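Long-range contact in antifreeze protein (Marinomonas primoryensis, PDB 3P4G), which binds ice through waters anchored on its calcium-dependent, right-handed beta-helix, acting as a hyperactive antifreeze protein: residues A[33-44]-A[52-63]. Sequence-based numbering, arbitrary orientation. Where two conformers were deposited one is given.
Sequences FDASNNNVAVTG and VLAGDDKVSIDG. With CA (calcium ion), chain E; CA (calcium ion), chain F.
D57 and N38 meet at a calcium ion clamped between two successive turns of the beta-helix. Six oxygens ligate it: the carbonyls of D34 and S36 and N38 OD1 from 33-44, the carbonyls of V52 and A54 and D57 OD1 from 52-63. The carboxylate of D57 bridges two metals, OD1 lying 2.3 Å from this calcium and OD2 2.3 Å from the next, a site completed by L53, G55, M79, T81 and D84.

Two side-chain-mediated hydrogen bonds cross here. N38 N reaches D57 OD1 at 2.8 Å on its anti lone pair. N37, with CG beside its backbone N (chi1 -59°), offers OD1 to D56 N at 2.8 Å, the donor tilted 31° from the carbonyl plane. Inside 33-44, D34 OD2 closes an Asx turn with S36 N.

Beyond the metal, strands 39-42 and 58-61 run parallel, paired by backbone hydrogen bonds K58 N-N38 O, V40 N-K58 O, S60 N-V40 O, V42 N-S60 O (2.8 Å, 173°) and D62 N-V42 O. On the face bearing N39 and S60, one water donates to N39 OD1 and V40 O and, in the conformer given for S60, accepts from its OG.

On the face bearing V40, V42, V59 and I61, V40 CB packs against V59 CG2, and V42 CB against I61 CG1 at 4.0 Å. V52 CG1 touches V40 CG2 at 3.7 Å and sits over one face of the F33 ring (CH-pi).

Close carbonyls from both turns, which would otherwise probably repel, are drawn together by calcium; the shared carboxylate couples the following turn, consistent with a calcium-dependent fold.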
loop_
_atom_site.group_PDB
_atom_site.type_symbol
_atom_site.label_atom_id
_atom_site.label_comp_id
_atom_site.label_asym_id
_atom_site.label_seq_id
_atom_site.Cartn_x
_atom_site.Cartn_y
_atom_site.Cartn_z
ATOM N N PHE A 33 20.309 28.948 1.799
ATOM C CA PHE A 33 19.004 29.564 2.031
ATOM C C PHE A 33 18.870 29.980 3.473
ATOM O O PHE A 33 19.905 30.166 4.158
ATOM C CB PHE A 33 17.892 28.650 1.517
ATOM C CG PHE A 33 18.124 28.264 0.090
ATOM C CD1 PHE A 33 18.794 27.076 -0.228
ATOM C CD2 PHE A 33 17.732 29.116 -0.932
ATOM C CE1 PHE A 33 19.035 26.731 -1.579
ATOM C CE2 PHE A 33 17.996 28.794 -2.248
ATOM C CZ PHE A 33 18.609 27.581 -2.568
ATOM N N ASP A 34 17.646 30.252 3.915
ATOM C CA ASP A 34 17.469 30.715 5.296
ATOM C C ASP A 34 16.082 30.494 5.796
ATOM O O ASP A 34 15.311 29.738 5.185
ATOM C CB ASP A 34 17.786 32.217 5.383
ATOM C CG ASP A 34 16.935 33.037 4.459
ATOM O OD1 ASP A 34 17.396 34.141 4.084
ATOM O OD2 ASP A 34 15.820 32.619 4.093
ATOM N N ALA A 35 15.765 31.183 6.902
ATOM C CA ALA A 35 14.522 30.948 7.643
ATOM C C ALA A 35 13.320 31.616 6.961
ATOM O O ALA A 35 12.181 31.391 7.366
ATOM C CB ALA A 35 14.652 31.426 9.127
ATOM N N SER A 36 13.558 32.393 5.911
ATOM C CA SER A 36 12.424 32.987 5.225
ATOM C C SER A 36 11.661 31.890 4.481
ATOM O O SER A 36 12.139 30.745 4.328
ATOM C CB SER A 36 12.853 34.099 4.262
ATOM O OG SER A 36 13.516 33.558 3.144
ATOM N N ASN A 37 10.455 32.224 4.063
ATOM C CA ASN A 37 9.694 31.352 3.159
ATOM C C ASN A 37 10.308 31.490 1.752
ATOM O O ASN A 37 10.005 32.441 1.004
ATOM C CB ASN A 37 8.225 31.827 3.145
ATOM C CG ASN A 37 7.580 31.798 4.519
ATOM O OD1 ASN A 37 7.869 30.930 5.350
ATOM N ND2 ASN A 37 6.683 32.758 4.762
ATOM N N ASN A 38 11.258 30.621 1.447
ATOM C CA ASN A 38 11.938 30.624 0.157
ATOM C C ASN A 38 11.109 30.203 -1.050
ATOM O O ASN A 38 10.158 29.435 -0.942
ATOM C CB ASN A 38 13.200 29.763 0.240
ATOM C CG ASN A 38 14.206 30.310 1.218
ATOM O OD1 ASN A 38 14.475 29.712 2.266
ATOM N ND2 ASN A 38 14.808 31.461 0.876
ATOM N N ASN A 39 11.505 30.705 -2.224
ATOM C CA ASN A 39 10.950 30.234 -3.500
ATOM C C ASN A 39 12.162 29.958 -4.376
ATOM O O ASN A 39 12.915 30.883 -4.730
ATOM C CB ASN A 39 10.019 31.265 -4.184
ATOM C CG ASN A 39 9.430 30.724 -5.489
ATOM O OD1 ASN A 39 8.976 29.584 -5.548
ATOM N ND2 ASN A 39 9.472 31.510 -6.528
ATOM N N VAL A 40 12.403 28.677 -4.640
ATOM C CA VAL A 40 13.579 28.262 -5.398
ATOM C C VAL A 40 13.112 27.691 -6.718
ATOM O O VAL A 40 12.310 26.753 -6.734
ATOM C CB VAL A 40 14.426 27.245 -4.602
ATOM C CG1 VAL A 40 15.704 26.755 -5.438
ATOM C CG2 VAL A 40 14.852 27.857 -3.276
ATOM N N ALA A 41 13.612 28.257 -7.832
ATOM C CA ALA A 41 13.264 27.782 -9.157
ATOM C C ALA A 41 14.530 27.311 -9.829
ATOM O O ALA A 41 15.450 28.125 -10.035
ATOM C CB ALA A 41 12.635 28.952 -9.999
ATOM N N VAL A 42 14.592 26.029 -10.156
ATOM C CA VAL A 42 15.743 25.424 -10.860
ATOM C C VAL A 42 15.270 24.901 -12.236
ATOM O O VAL A 42 14.454 23.984 -12.322
ATOM C CB VAL A 42 16.380 24.260 -10.015
ATOM C CG1 VAL A 42 17.582 23.632 -10.759
ATOM C CG2 VAL A 42 16.769 24.764 -8.604
ATOM N N THR A 43 15.749 25.501 -13.330
ATOM C CA THR A 43 15.306 25.062 -14.664
ATOM C C THR A 43 16.080 23.817 -15.122
ATOM O O THR A 43 15.619 23.107 -16.020
ATOM C CB THR A 43 15.466 26.156 -15.754
ATOM O OG1 THR A 43 16.822 26.570 -15.782
ATOM C CG2 THR A 43 14.608 27.370 -15.465
ATOM N N GLY A 44 17.242 23.546 -14.521
ATOM C CA GLY A 44 18.032 22.359 -14.858
ATOM C C GLY A 44 18.123 21.338 -13.733
ATOM O O GLY A 44 17.159 21.128 -12.996
ATOM N N VAL A 52 16.348 24.219 2.159
ATOM C CA VAL A 52 15.643 25.483 2.299
ATOM C C VAL A 52 15.281 25.824 3.745
ATOM O O VAL A 52 14.725 26.906 4.010
ATOM C CB VAL A 52 14.424 25.579 1.317
ATOM C CG1 VAL A 52 14.918 25.869 -0.140
ATOM C CG2 VAL A 52 13.577 24.309 1.324
ATOM N N LEU A 53 15.649 24.937 4.690
ATOM C CA LEU A 53 15.695 25.271 6.126
ATOM C C LEU A 53 14.308 25.676 6.645
ATOM O O LEU A 53 13.275 25.188 6.159
ATOM C CB LEU A 53 16.756 26.389 6.413
ATOM C CG LEU A 53 18.211 25.998 6.087
ATOM C CD1 LEU A 53 19.121 27.214 5.920
ATOM C CD2 LEU A 53 18.791 25.061 7.166
ATOM N N ALA A 54 14.287 26.519 7.655
ATOM C CA ALA A 54 12.990 26.917 8.237
ATOM C C ALA A 54 12.146 27.753 7.267
ATOM O O ALA A 54 12.627 28.260 6.224
ATOM C CB ALA A 54 13.164 27.630 9.572
ATOM N N GLY A 55 10.878 27.894 7.638
ATOM C CA GLY A 55 9.961 28.618 6.772
ATOM C C GLY A 55 9.180 27.652 5.908
ATOM O O GLY A 55 9.561 26.489 5.733
ATOM N N ASP A 56 8.097 28.153 5.352
ATOM C CA ASP A 56 7.264 27.338 4.454
ATOM C C ASP A 56 7.775 27.637 3.029
ATOM O O ASP A 56 7.450 28.676 2.434
ATOM C CB ASP A 56 5.811 27.774 4.603
ATOM C CG ASP A 56 5.249 27.532 6.009
ATOM O OD1 ASP A 56 5.806 26.709 6.771
ATOM O OD2 ASP A 56 4.240 28.215 6.348
ATOM N N ASP A 57 8.603 26.727 2.521
ATOM C CA ASP A 57 9.406 26.969 1.314
ATOM C C ASP A 57 8.777 26.259 0.130
ATOM O O ASP A 57 8.207 25.173 0.260
ATOM C CB ASP A 57 10.805 26.387 1.514
ATOM C CG ASP A 57 11.501 26.956 2.751
ATOM O OD1 ASP A 57 11.740 28.197 2.831
ATOM O OD2 ASP A 57 11.821 26.162 3.643
ATOM N N LYS A 58 8.970 26.827 -1.049
ATOM C CA LYS A 58 8.538 26.196 -2.279
ATOM C C LYS A 58 9.809 26.012 -3.104
ATOM O O LYS A 58 10.634 26.940 -3.218
ATOM C CB LYS A 58 7.570 27.082 -3.085
ATOM C CG LYS A 58 7.127 26.366 -4.420
ATOM C CD LYS A 58 5.815 26.967 -4.977
ATOM C CE LYS A 58 5.452 26.409 -6.388
ATOM N NZ LYS A 58 4.265 27.187 -6.918
ATOM N N VAL A 59 9.983 24.798 -3.613
ATOM C CA VAL A 59 11.110 24.445 -4.495
ATOM C C VAL A 59 10.555 23.752 -5.759
ATOM O O VAL A 59 9.716 22.841 -5.669
ATOM C CB VAL A 59 12.119 23.507 -3.785
ATOM C CG1 VAL A 59 13.158 23.055 -4.814
ATOM C CG2 VAL A 59 12.815 24.178 -2.574
ATOM N N SER A 60 11.025 24.193 -6.930
ATOM C CA SER A 60 10.543 23.665 -8.202
ATOM C C SER A 60 11.753 23.435 -9.072
ATOM O O SER A 60 12.553 24.343 -9.297
ATOM C CB SER A 60 9.585 24.643 -8.884
ATOM O OG SER A 60 8.528 25.007 -8.020
ATOM N N ILE A 61 11.884 22.210 -9.535
ATOM C CA ILE A 61 13.068 21.719 -10.276
ATOM C C ILE A 61 12.544 21.087 -11.562
ATOM O O ILE A 61 11.715 20.166 -11.522
ATOM C CB ILE A 61 13.850 20.639 -9.388
ATOM C CG1 ILE A 61 14.428 21.274 -8.107
ATOM C CG2 ILE A 61 14.966 19.890 -10.167
ATOM C CD1 ILE A 61 14.524 20.337 -6.909
ATOM N N ASP A 62 12.986 21.580 -12.721
ATOM C CA ASP A 62 12.496 21.021 -13.976
ATOM C C ASP A 62 13.314 19.789 -14.382
ATOM O O ASP A 62 12.870 18.986 -15.212
ATOM C CB ASP A 62 12.611 22.059 -15.074
ATOM C CG ASP A 62 11.710 23.235 -14.847
ATOM O OD1 ASP A 62 10.641 23.059 -14.211
ATOM O OD2 ASP A 62 12.061 24.307 -15.360
ATOM N N GLY A 63 14.525 19.684 -13.844
ATOM C CA GLY A 63 15.414 18.543 -14.117
ATOM C C GLY A 63 15.346 17.466 -13.051
ATOM O O GLY A 63 14.271 17.216 -12.466
HETATM CA CA CA E . 13.469 28.790 4.238
HETATM CA CA CA F . 11.119 24.666 5.287
HETATM O O HOH W 1 9.457 27.583 -7.119
HETATM O O HOH W 2 13.154 24.051 -17.902
#